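Long-range contacts in transcriptional regulator, GntR family (Thermotoga maritima, PDB 3SXM), which probably acts as a DNA-binding transcription factor, represented in this chain by its metal-binding FCD domain in a metal-free state: residues E5-E10 / D87-L92; T14-E19 / E124-V129; R61-F66 / R101-L106. The protein carries 3 engineered substitutions. All coordinates share one frame; numbering follows the deposited sequence.

In the fold
Three contacts in an all-helical FCD domain illustrate how a helical bundle can assemble around a metal site. Helix 5-25 opens two of them in succession: residues 5-10 begin interaction 1 and residues 14-19 begin interaction 2. Helix 51-68 then supplies residues 61-66 for interaction 3. Interaction 1 closes first, at 87-92, and so crosses both of the others; interaction 3 closes next, at 101-106; interaction 2 closes last, at 124-129, with interaction 3 nested inside its loop. Helix 5-25 is thereby tied to helices 73-90 and 115-135, and helix 51-68 to helix 96-111. Interactions 2 and 3 touch through the histidines of one zinc site.

Interaction 1. Residues E5-E10 / D87-L92; sequences EKFIRE and DLVRHL
Phe7 and Ile8, on the first turns of helix 5-25, pack against Leu88 and Val89 of helix 73-90 and Leu92 a little farther along the chain, a packing contact of the all-helical FCD domain. Its apolar part has two centres. At the first, the CE2 corner of the Phe7 ring lies 4.0 Å from Val89 CG2, with the two side chains sliding past each other in opposite directions, while the Leu88 side chain runs at about a right angle to that of Phe7 and brings CD2 obliquely to 4.2 Å from Phe7 CE2. The ring gets there because Phe7 CG stands anti to the backbone N (chi1 177°). At the second, Ile8 and Leu92 meet tip to tip, Ile8 CD1 being 3.8 Å from Leu92 CD1. Between the centres, Ile8 CG2 faces Val89 CG1 at 4.2 Å.

Salt bridges run along each segment rather than across. Lys6 NZ donates to Glu10 OE2 at 2.8 Å, and both side chains continue to the second subunit, at its Gly71 and Glu73. Arg9 holds Glu5 OE2 side-on with NE and NH2. Arg90 treats Asp87 in the same way, its NH2 lying 2.8 Å from Asp87 OD1, and passes NH1 on to Asp59, a ligand of one zinc site of this protein.

A last bond restrains His91, a ligand of the other zinc site: His91 ND1 donates to Asp87 O at 2.9 Å, nearly straight at 163°, while His91 N meets the same carbonyl from its opposite face.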
loop_
_atom_site.group_PDB
_atom_site.type_symbol
_atom_site.label_atom_id
_atom_site.label_comp_id
_atom_site.label_asym_id
_atom_site.label_seq_id
_atom_site.Cartn_x
_atom_site.Cartn_y
_atom_site.Cartn_z
ATOM N N GLU A 5 0.185 -17.854 -12.194
ATOM C CA GLU A 5 -0.905 -17.366 -11.394
ATOM C C GLU A 5 -0.439 -16.518 -10.228
ATOM O O GLU A 5 -1.017 -15.490 -9.952
ATOM C CB GLU A 5 -1.710 -18.556 -10.875
ATOM C CG GLU A 5 -2.825 -18.120 -9.985
ATOM C CD GLU A 5 -3.828 -19.205 -9.710
ATOM O OE1 GLU A 5 -3.768 -20.260 -10.378
ATOM O OE2 GLU A 5 -4.658 -18.991 -8.798
ATOM N N LYS A 6 0.617 -16.978 -9.565
ATOM C CA LYS A 6 1.138 -16.246 -8.426
ATOM C C LYS A 6 1.602 -14.859 -8.848
ATOM O O LYS A 6 1.359 -13.844 -8.175
ATOM C CB LYS A 6 2.241 -17.035 -7.722
ATOM C CG LYS A 6 2.769 -16.285 -6.496
ATOM C CD LYS A 6 3.415 -17.162 -5.437
ATOM C CE LYS A 6 3.828 -16.304 -4.195
ATOM N NZ LYS A 6 2.801 -15.216 -3.782
ATOM N N PHE A 7 2.271 -14.779 -9.979
ATOM C CA PHE A 7 2.759 -13.502 -10.519
ATOM C C PHE A 7 1.597 -12.547 -10.738
ATOM O O PHE A 7 1.651 -11.371 -10.408
ATOM C CB PHE A 7 3.538 -13.772 -11.800
ATOM C CG PHE A 7 4.020 -12.558 -12.494
ATOM C CD1 PHE A 7 5.245 -12.023 -12.189
ATOM C CD2 PHE A 7 3.322 -12.024 -13.546
ATOM C CE1 PHE A 7 5.745 -10.941 -12.855
ATOM C CE2 PHE A 7 3.821 -10.893 -14.226
ATOM C CZ PHE A 7 5.056 -10.353 -13.861
ATOM N N ILE A 8 0.503 -13.059 -11.273
ATOM C CA ILE A 8 -0.661 -12.269 -11.597
ATOM C C ILE A 8 -1.342 -11.803 -10.336
ATOM O O ILE A 8 -1.619 -10.623 -10.178
ATOM C CB ILE A 8 -1.614 -13.112 -12.501
ATOM C CG1 ILE A 8 -0.989 -13.299 -13.871
ATOM C CG2 ILE A 8 -3.010 -12.412 -12.611
ATOM C CD1 ILE A 8 -1.544 -14.521 -14.642
ATOM N N ARG A 9 -1.568 -12.700 -9.391
ATOM C CA ARG A 9 -2.246 -12.387 -8.142
ATOM C C ARG A 9 -1.439 -11.379 -7.336
ATOM O O ARG A 9 -2.016 -10.450 -6.715
ATOM C CB ARG A 9 -2.504 -13.648 -7.340
ATOM C CG ARG A 9 -3.567 -14.588 -7.966
ATOM C CD ARG A 9 -4.077 -15.555 -6.894
ATOM N NE ARG A 9 -4.980 -16.583 -7.414
ATOM C CZ ARG A 9 -6.265 -16.419 -7.701
ATOM N NH1 ARG A 9 -6.852 -15.241 -7.569
ATOM N NH2 ARG A 9 -6.954 -17.462 -8.154
ATOM N N GLU A 10 -0.127 -11.521 -7.369
ATOM C CA GLU A 10 0.740 -10.604 -6.619
ATOM C C GLU A 10 0.600 -9.221 -7.185
ATOM O O GLU A 10 0.635 -8.227 -6.444
ATOM C CB GLU A 10 2.215 -10.996 -6.631
ATOM C CG GLU A 10 2.580 -12.150 -5.749
ATOM C CD GLU A 10 4.051 -12.516 -5.839
ATOM O OE1 GLU A 10 4.732 -11.982 -6.743
ATOM O OE2 GLU A 10 4.493 -13.363 -5.053
ATOM N N ASP A 87 1.221 -3.523 -16.709
ATOM C CA ASP A 87 0.824 -3.422 -18.105
ATOM C C ASP A 87 0.894 -4.809 -18.731
ATOM O O ASP A 87 0.049 -5.150 -19.554
ATOM C CB ASP A 87 1.740 -2.444 -18.836
ATOM C CG ASP A 87 1.137 -1.811 -20.074
ATOM O OD1 ASP A 87 -0.057 -1.969 -20.344
ATOM O OD2 ASP A 87 1.901 -1.084 -20.742
ATOM N N LEU A 88 1.909 -5.613 -18.399
ATOM C CA LEU A 88 2.002 -6.998 -18.902
ATOM C C LEU A 88 0.735 -7.726 -18.493
ATOM O O LEU A 88 0.061 -8.391 -19.333
ATOM C CB LEU A 88 3.255 -7.670 -18.340
ATOM C CG LEU A 88 3.554 -9.105 -18.665
ATOM C CD1 LEU A 88 4.909 -9.475 -18.233
ATOM C CD2 LEU A 88 2.595 -10.160 -18.175
ATOM N N VAL A 89 0.392 -7.647 -17.196
ATOM C CA VAL A 89 -0.782 -8.341 -16.695
ATOM C C VAL A 89 -2.055 -7.867 -17.381
ATOM O O VAL A 89 -2.934 -8.697 -17.765
ATOM C CB VAL A 89 -0.869 -8.310 -15.123
ATOM C CG1 VAL A 89 -2.191 -8.837 -14.673
ATOM C CG2 VAL A 89 0.277 -9.080 -14.586
ATOM N N ARG A 90 -2.180 -6.584 -17.660
ATOM C CA ARG A 90 -3.342 -6.056 -18.341
ATOM C C ARG A 90 -3.510 -6.695 -19.693
ATOM O O ARG A 90 -4.579 -6.947 -20.122
ATOM C CB ARG A 90 -3.249 -4.535 -18.649
ATOM C CG ARG A 90 -3.145 -3.556 -17.616
ATOM C CD ARG A 90 -3.539 -2.118 -18.178
ATOM N NE ARG A 90 -2.658 -1.558 -19.215
ATOM C CZ ARG A 90 -2.875 -0.406 -19.845
ATOM N NH1 ARG A 90 -3.944 0.284 -19.582
ATOM N NH2 ARG A 90 -2.020 0.052 -20.738
ATOM N N HIS A 91 -2.416 -6.846 -20.373
ATOM C CA HIS A 91 -2.450 -7.355 -21.745
ATOM C C HIS A 91 -2.675 -8.879 -21.861
ATOM O O HIS A 91 -2.829 -9.430 -22.975
ATOM C CB HIS A 91 -1.183 -6.944 -22.496
ATOM C CG HIS A 91 -1.188 -5.529 -22.962
ATOM N ND1 HIS A 91 -0.825 -4.447 -22.181
ATOM C CD2 HIS A 91 -1.541 -5.018 -24.170
ATOM C CE1 HIS A 91 -0.974 -3.334 -22.883
ATOM N NE2 HIS A 91 -1.376 -3.658 -24.091
ATOM N N LEU A 92 -2.779 -9.566 -20.735
ATOM C CA LEU A 92 -2.968 -11.014 -20.758
ATOM C C LEU A 92 -4.336 -11.371 -21.148
ATOM O O LEU A 92 -4.547 -12.469 -21.675
ATOM C CB LEU A 92 -2.695 -11.651 -19.387
ATOM C CG LEU A 92 -1.232 -11.625 -18.986
ATOM C CD1 LEU A 92 -1.091 -12.163 -17.526
ATOM C CD2 LEU A 92 -0.315 -12.392 -19.949
#

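Interaction 2. Residues T14-E19 / E124-V129; sequences TRIMME and EHLKNV
Glu19 OE2 is gripped by two nitrogens of Arg15, one turn earlier on the same helix, and accepts the hydroxyl of Tyr79. This buried grip sits where helices 5-25 and 115-135 pack antiparallel in the FCD helical bundle, their local axes 10.3 Å apart and inclined at 170°. Arg15 NE reaches Glu19 OE2 at 2.9 Å, and Arg15 NH2 meets its syn lone pair at 3.1 Å. The oxygen lies in the guanidinium plane, which helps fix the rotation of that group. A bend at chi3 (68°) turns the guanidinium so that one face meets Leu126, whose CD2 sits over its centre, 3.6 Å from Arg15 CZ.

Water 1 extends the polar side across the contact, accepting from Arg15 NH2 at 2.9 Å and lying 2.8 Å from His125 NE2. His125 is a ligand of a zinc site that is empty here; Glu19 OE1 bonds to His63 of the same site. A leucine in place of Arg15 would probably leave Glu19 OE2 with Tyr79 but without its two guanidinium bonds, water 1 without its partner on this helix, and Glu19 less fixed toward His63.

The other methyl of Leu126, CD1, passes alongside Ile16, 3.7 Å from its CG1. Ile16 also packs on Phe21 of the second subunit. At the outer margin the aliphatic chain of Lys127 crosses Ile16 at about a right angle, its CE 4.0 Å from Ile16 CD1.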
loop_
_atom_site.group_PDB
_atom_site.type_symbol
_atom_site.label_atom_id
_atom_site.label_comp_id
_atom_site.label_asym_id
_atom_site.label_seq_id
_atom_site.Cartn_x
_atom_site.Cartn_y
_atom_site.Cartn_z
ATOM N N THR A 14 -0.896 -6.003 -5.160
ATOM C CA THR A 14 -0.091 -4.780 -5.026
ATOM C C THR A 14 -0.847 -3.571 -5.516
ATOM O O THR A 14 -0.817 -2.489 -4.883
ATOM C CB THR A 14 1.274 -4.939 -5.732
ATOM O OG1 THR A 14 1.941 -6.060 -5.162
ATOM C CG2 THR A 14 2.122 -3.710 -5.586
ATOM N N ARG A 15 -1.577 -3.674 -6.610
ATOM C CA ARG A 15 -2.406 -2.583 -7.085
ATOM C C ARG A 15 -3.496 -2.224 -6.106
ATOM O O ARG A 15 -3.769 -1.029 -5.896
ATOM C CB ARG A 15 -3.038 -2.942 -8.451
ATOM C CG ARG A 15 -2.050 -3.026 -9.576
ATOM C CD ARG A 15 -2.742 -3.270 -10.930
ATOM N NE ARG A 15 -3.509 -2.133 -11.330
ATOM C CZ ARG A 15 -4.338 -2.080 -12.368
ATOM N NH1 ARG A 15 -4.379 -3.081 -13.242
ATOM N NH2 ARG A 15 -5.056 -0.989 -12.559
ATOM N N ILE A 16 -4.150 -3.223 -5.502
ATOM C CA ILE A 16 -5.234 -2.963 -4.508
ATOM C C ILE A 16 -4.601 -2.168 -3.369
ATOM O O ILE A 16 -5.117 -1.101 -2.970
ATOM C CB ILE A 16 -5.891 -4.234 -4.032
ATOM C CG1 ILE A 16 -6.731 -4.889 -5.171
ATOM C CG2 ILE A 16 -6.779 -3.947 -2.845
ATOM C CD1 ILE A 16 -7.203 -6.253 -4.866
ATOM N N MET A 17 -3.480 -2.667 -2.837
ATOM C CA MET A 17 -2.755 -1.970 -1.749
ATOM C C MET A 17 -2.546 -0.492 -2.066
ATOM O O MET A 17 -2.866 0.377 -1.212
ATOM C CB MET A 17 -1.440 -2.697 -1.436
ATOM C CG MET A 17 -0.572 -1.991 -0.377
ATOM S SD MET A 17 0.979 -2.818 -0.125
ATOM C CE MET A 17 1.799 -2.448 -1.662
ATOM N N MET A 18 -1.931 -0.194 -3.197
ATOM C CA MET A 18 -1.507 1.166 -3.495
ATOM C C MET A 18 -2.693 2.021 -3.947
ATOM O O MET A 18 -2.875 3.153 -3.495
ATOM C CB MET A 18 -0.411 1.175 -4.552
ATOM C CG MET A 18 0.849 0.422 -4.130
ATOM S SD MET A 18 2.157 0.418 -5.340
ATOM C CE MET A 18 2.694 2.032 -5.210
ATOM N N GLU A 19 -3.491 1.524 -4.886
ATOM C CA GLU A 19 -4.571 2.350 -5.476
ATOM C C GLU A 19 -5.661 2.651 -4.468
ATOM O O GLU A 19 -6.181 3.764 -4.419
ATOM C CB GLU A 19 -5.100 1.691 -6.757
ATOM C CG GLU A 19 -4.083 1.507 -7.837
ATOM C CD GLU A 19 -4.714 0.983 -9.103
ATOM O OE1 GLU A 19 -5.939 1.211 -9.241
ATOM O OE2 GLU A 19 -4.020 0.401 -9.962
ATOM N N GLU A 124 -13.659 -4.194 -6.613
ATOM C CA GLU A 124 -14.399 -5.126 -7.481
ATOM C C GLU A 124 -13.765 -5.204 -8.849
ATOM O O GLU A 124 -13.619 -6.298 -9.413
ATOM C CB GLU A 124 -15.867 -4.686 -7.617
ATOM C CG GLU A 124 -16.660 -4.806 -6.339
ATOM C CD GLU A 124 -18.007 -4.056 -6.429
ATOM O OE1 GLU A 124 -18.368 -3.601 -7.556
ATOM O OE2 GLU A 124 -18.691 -3.943 -5.368
ATOM N N HIS A 125 -13.397 -4.049 -9.416
ATOM C CA HIS A 125 -12.778 -4.013 -10.714
ATOM C C HIS A 125 -11.501 -4.838 -10.736
ATOM O O HIS A 125 -11.269 -5.671 -11.639
ATOM C CB HIS A 125 -12.481 -2.567 -11.114
ATOM C CG HIS A 125 -11.532 -2.440 -12.249
ATOM N ND1 HIS A 125 -11.902 -2.747 -13.546
ATOM C CD2 HIS A 125 -10.217 -2.141 -12.292
ATOM C CE1 HIS A 125 -10.864 -2.594 -14.339
ATOM N NE2 HIS A 125 -9.825 -2.237 -13.607
ATOM N N LEU A 126 -10.639 -4.623 -9.751
ATOM C CA LEU A 126 -9.363 -5.294 -9.755
ATOM C C LEU A 126 -9.529 -6.780 -9.485
ATOM O O LEU A 126 -8.829 -7.582 -10.135
ATOM C CB LEU A 126 -8.434 -4.597 -8.715
ATOM C CG LEU A 126 -7.995 -3.170 -9.107
ATOM C CD1 LEU A 126 -7.285 -2.482 -7.949
ATOM C CD2 LEU A 126 -7.081 -3.181 -10.364
ATOM N N LYS A 127 -10.427 -7.175 -8.592
ATOM C CA LYS A 127 -10.674 -8.593 -8.323
ATOM C C LYS A 127 -11.314 -9.266 -9.532
ATOM O O LYS A 127 -11.047 -10.432 -9.795
ATOM C CB LYS A 127 -11.457 -8.841 -7.054
ATOM C CG LYS A 127 -10.691 -8.325 -5.845
ATOM C CD LYS A 127 -10.890 -9.109 -4.592
ATOM C CE LYS A 127 -10.289 -8.364 -3.412
ATOM N NZ LYS A 127 -10.081 -9.171 -2.167
ATOM N N ASN A 128 -12.131 -8.522 -10.263
ATOM C CA ASN A 128 -12.806 -9.077 -11.459
ATOM C C ASN A 128 -11.799 -9.289 -12.558
ATOM O O ASN A 128 -11.827 -10.360 -13.209
ATOM C CB ASN A 128 -13.902 -8.118 -11.958
ATOM C CG ASN A 128 -15.187 -8.160 -11.119
ATOM O OD1 ASN A 128 -15.392 -9.034 -10.286
ATOM N ND2 ASN A 128 -16.077 -7.217 -11.387
ATOM N N VAL A 129 -10.922 -8.315 -12.792
ATOM C CA VAL A 129 -9.818 -8.435 -13.739
ATOM C C VAL A 129 -8.968 -9.660 -13.387
ATOM O O VAL A 129 -8.670 -10.506 -14.238
ATOM C CB VAL A 129 -9.019 -7.142 -13.779
ATOM C CG1 VAL A 129 -7.674 -7.322 -14.391
ATOM C CG2 VAL A 129 -9.842 -6.065 -14.476
HETATM O O HOH W 1 -7.215 -1.673 -14.436
#

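Interaction 3. Residues R61-F66 / R101-L106; sequences RLHKLF and REHKEL
His63 and His103 meet nitrogen to nitrogen: His63 NE2 and His103 NE2 are 2.8 Å apart in a hydrogen bond, at 159°, for which either ring could be the donor. His103 NE2 comes in at the edge of the His63 ring, near its plane, and the two planes are turned 61° against each other. Beside this bond Leu62 slides past His103, its CD2 3.7 Å from His103 CD2; a first torsion of -179° sets Leu62 CG opposite the backbone N and carries CD2 to the His103 ring. One turn on, Leu106 reaches the edge of the Phe66 ring, with Leu106 CD2 3.9 Å from Phe66 CZ.

With Asp59 and His125, both histidines bind a zinc ion in the metal-loaded protein, a site set inside the helical bundle of the FCD domain. In this metal-free form the two ligand nitrogens bond to each other instead of both facing an ion. Helices 51-68 and 96-111, which present them, run with local axes 12.2 Å apart at closest approach.

Farther out, His125 packs its ring against both histidines, and Glu102 accepts from its ND1. His63 ND1 is held by Glu19, and Leu122 lies against the His63 side chain. Within helix 51-68, Leu62 O sits over the centre of the Phe66 ring, 3.5 Å above its plane.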
loop_
_atom_site.group_PDB
_atom_site.type_symbol
_atom_site.label_atom_id
_atom_site.label_comp_id
_atom_site.label_asym_id
_atom_site.label_seq_id
_atom_site.Cartn_x
_atom_site.Cartn_y
_atom_site.Cartn_z
ATOM N N ARG A 61 -4.446 6.145 -17.495
ATOM C CA ARG A 61 -4.606 7.475 -16.908
ATOM C C ARG A 61 -5.389 7.449 -15.622
ATOM O O ARG A 61 -5.028 8.155 -14.665
ATOM C CB ARG A 61 -5.269 8.463 -17.896
ATOM C CG ARG A 61 -4.411 8.875 -18.989
ATOM C CD ARG A 61 -5.223 9.653 -20.079
ATOM N NE ARG A 61 -5.663 10.954 -19.588
ATOM C CZ ARG A 61 -6.465 11.752 -20.282
ATOM N NH1 ARG A 61 -6.979 11.343 -21.434
ATOM N NH2 ARG A 61 -6.791 12.934 -19.802
ATOM N N LEU A 62 -6.457 6.670 -15.551
ATOM C CA LEU A 62 -7.334 6.705 -14.378
ATOM C C LEU A 62 -6.575 6.155 -13.177
ATOM O O LEU A 62 -6.606 6.759 -12.107
ATOM C CB LEU A 62 -8.611 5.890 -14.655
ATOM C CG LEU A 62 -9.599 5.883 -13.501
ATOM C CD1 LEU A 62 -10.073 7.274 -13.128
ATOM C CD2 LEU A 62 -10.756 5.008 -13.826
ATOM N N HIS A 63 -5.948 4.998 -13.339
ATOM C CA HIS A 63 -5.295 4.346 -12.196
ATOM C C HIS A 63 -4.055 5.124 -11.781
ATOM O O HIS A 63 -3.820 5.277 -10.556
ATOM C CB HIS A 63 -5.028 2.882 -12.493
ATOM C CG HIS A 63 -6.291 2.102 -12.641
ATOM N ND1 HIS A 63 -6.956 1.508 -11.586
ATOM C CD2 HIS A 63 -7.064 1.881 -13.739
ATOM C CE1 HIS A 63 -8.078 0.962 -12.020
ATOM N NE2 HIS A 63 -8.145 1.174 -13.325
ATOM N N LYS A 64 -3.298 5.666 -12.713
ATOM C CA LYS A 64 -2.167 6.562 -12.363
ATOM C C LYS A 64 -2.650 7.834 -11.691
ATOM O O LYS A 64 -1.891 8.350 -10.852
ATOM C CB LYS A 64 -1.292 6.877 -13.563
ATOM C CG LYS A 64 -0.446 5.692 -13.923
ATOM C CD LYS A 64 0.492 5.979 -15.050
ATOM C CE LYS A 64 1.592 4.912 -15.135
ATOM N NZ LYS A 64 2.444 5.183 -16.324
ATOM N N LEU A 65 -3.845 8.350 -12.011
ATOM C CA LEU A 65 -4.364 9.578 -11.376
ATOM C C LEU A 65 -4.551 9.326 -9.898
ATOM O O LEU A 65 -4.233 10.205 -9.049
ATOM C CB LEU A 65 -5.739 9.998 -12.003
ATOM C CG LEU A 65 -6.529 11.070 -11.228
ATOM C CD1 LEU A 65 -5.815 12.328 -11.167
ATOM C CD2 LEU A 65 -7.889 11.240 -11.860
ATOM N N PHE A 66 -5.046 8.169 -9.530
ATOM C CA PHE A 66 -5.343 7.887 -8.100
ATOM C C PHE A 66 -4.019 8.015 -7.348
ATOM O O PHE A 66 -3.942 8.622 -6.273
ATOM C CB PHE A 66 -5.918 6.494 -7.904
ATOM C CG PHE A 66 -7.273 6.266 -8.565
ATOM C CD1 PHE A 66 -8.132 7.299 -8.863
ATOM C CD2 PHE A 66 -7.642 4.977 -8.915
ATOM C CE1 PHE A 66 -9.377 7.069 -9.491
ATOM C CE2 PHE A 66 -8.895 4.767 -9.521
ATOM C CZ PHE A 66 -9.714 5.801 -9.778
ATOM N N ARG A 101 -16.926 -0.119 -18.659
ATOM C CA ARG A 101 -18.150 0.091 -17.925
ATOM C C ARG A 101 -17.865 0.252 -16.426
ATOM O O ARG A 101 -18.430 1.120 -15.771
ATOM C CB ARG A 101 -19.087 -1.067 -18.179
ATOM C CG ARG A 101 -20.494 -0.792 -17.824
ATOM C CD ARG A 101 -21.280 -2.066 -17.950
ATOM N NE ARG A 101 -21.734 -2.338 -19.304
ATOM C CZ ARG A 101 -21.648 -3.522 -19.897
ATOM N NH1 ARG A 101 -21.098 -4.542 -19.251
ATOM N NH2 ARG A 101 -22.103 -3.686 -21.127
ATOM N N GLU A 102 -16.996 -0.592 -15.886
ATOM C CA GLU A 102 -16.611 -0.505 -14.465
ATOM C C GLU A 102 -15.961 0.838 -14.164
ATOM O O GLU A 102 -16.242 1.447 -13.132
ATOM C CB GLU A 102 -15.700 -1.668 -14.075
ATOM C CG GLU A 102 -16.427 -3.030 -14.052
ATOM C CD GLU A 102 -15.468 -4.242 -13.984
ATOM O OE1 GLU A 102 -14.230 -4.059 -14.167
ATOM O OE2 GLU A 102 -16.041 -5.346 -13.779
ATOM N N HIS A 103 -15.111 1.291 -15.077
ATOM C CA HIS A 103 -14.445 2.593 -14.910
ATOM C C HIS A 103 -15.423 3.735 -14.969
ATOM O O HIS A 103 -15.355 4.684 -14.157
ATOM C CB HIS A 103 -13.397 2.821 -15.964
ATOM C CG HIS A 103 -12.170 2.036 -15.725
ATOM N ND1 HIS A 103 -11.318 1.649 -16.737
ATOM C CD2 HIS A 103 -11.666 1.520 -14.581
ATOM C CE1 HIS A 103 -10.330 0.941 -16.215
ATOM N NE2 HIS A 103 -10.501 0.881 -14.900
ATOM N N LYS A 104 -16.335 3.689 -15.921
ATOM C CA LYS A 104 -17.341 4.724 -15.988
ATOM C C LYS A 104 -18.082 4.862 -14.674
ATOM O O LYS A 104 -18.310 5.995 -14.199
ATOM C CB LYS A 104 -18.345 4.407 -17.116
ATOM C CG LYS A 104 -19.405 5.478 -17.282
ATOM C CD LYS A 104 -20.465 5.169 -18.331
ATOM C CE LYS A 104 -21.594 6.229 -18.223
ATOM N NZ LYS A 104 -22.718 5.997 -19.137
ATOM N N GLU A 105 -18.521 3.745 -14.096
ATOM C CA GLU A 105 -19.273 3.738 -12.869
ATOM C C GLU A 105 -18.432 4.115 -11.657
ATOM O O GLU A 105 -18.927 4.856 -10.780
ATOM C CB GLU A 105 -20.004 2.395 -12.729
ATOM C CG GLU A 105 -21.100 2.306 -13.816
ATOM C CD GLU A 105 -21.833 1.004 -13.876
ATOM O OE1 GLU A 105 -21.330 -0.043 -13.419
ATOM O OE2 GLU A 105 -22.950 1.067 -14.441
ATOM N N LEU A 106 -17.194 3.672 -11.653
ATOM C CA LEU A 106 -16.263 4.097 -10.584
ATOM C C LEU A 106 -16.147 5.620 -10.592
ATOM O O LEU A 106 -16.210 6.287 -9.544
ATOM C CB LEU A 106 -14.912 3.443 -10.817
ATOM C CG LEU A 106 -13.726 3.916 -9.966
ATOM C CD1 LEU A 106 -14.002 3.760 -8.503
ATOM C CD2 LEU A 106 -12.512 3.146 -10.344
#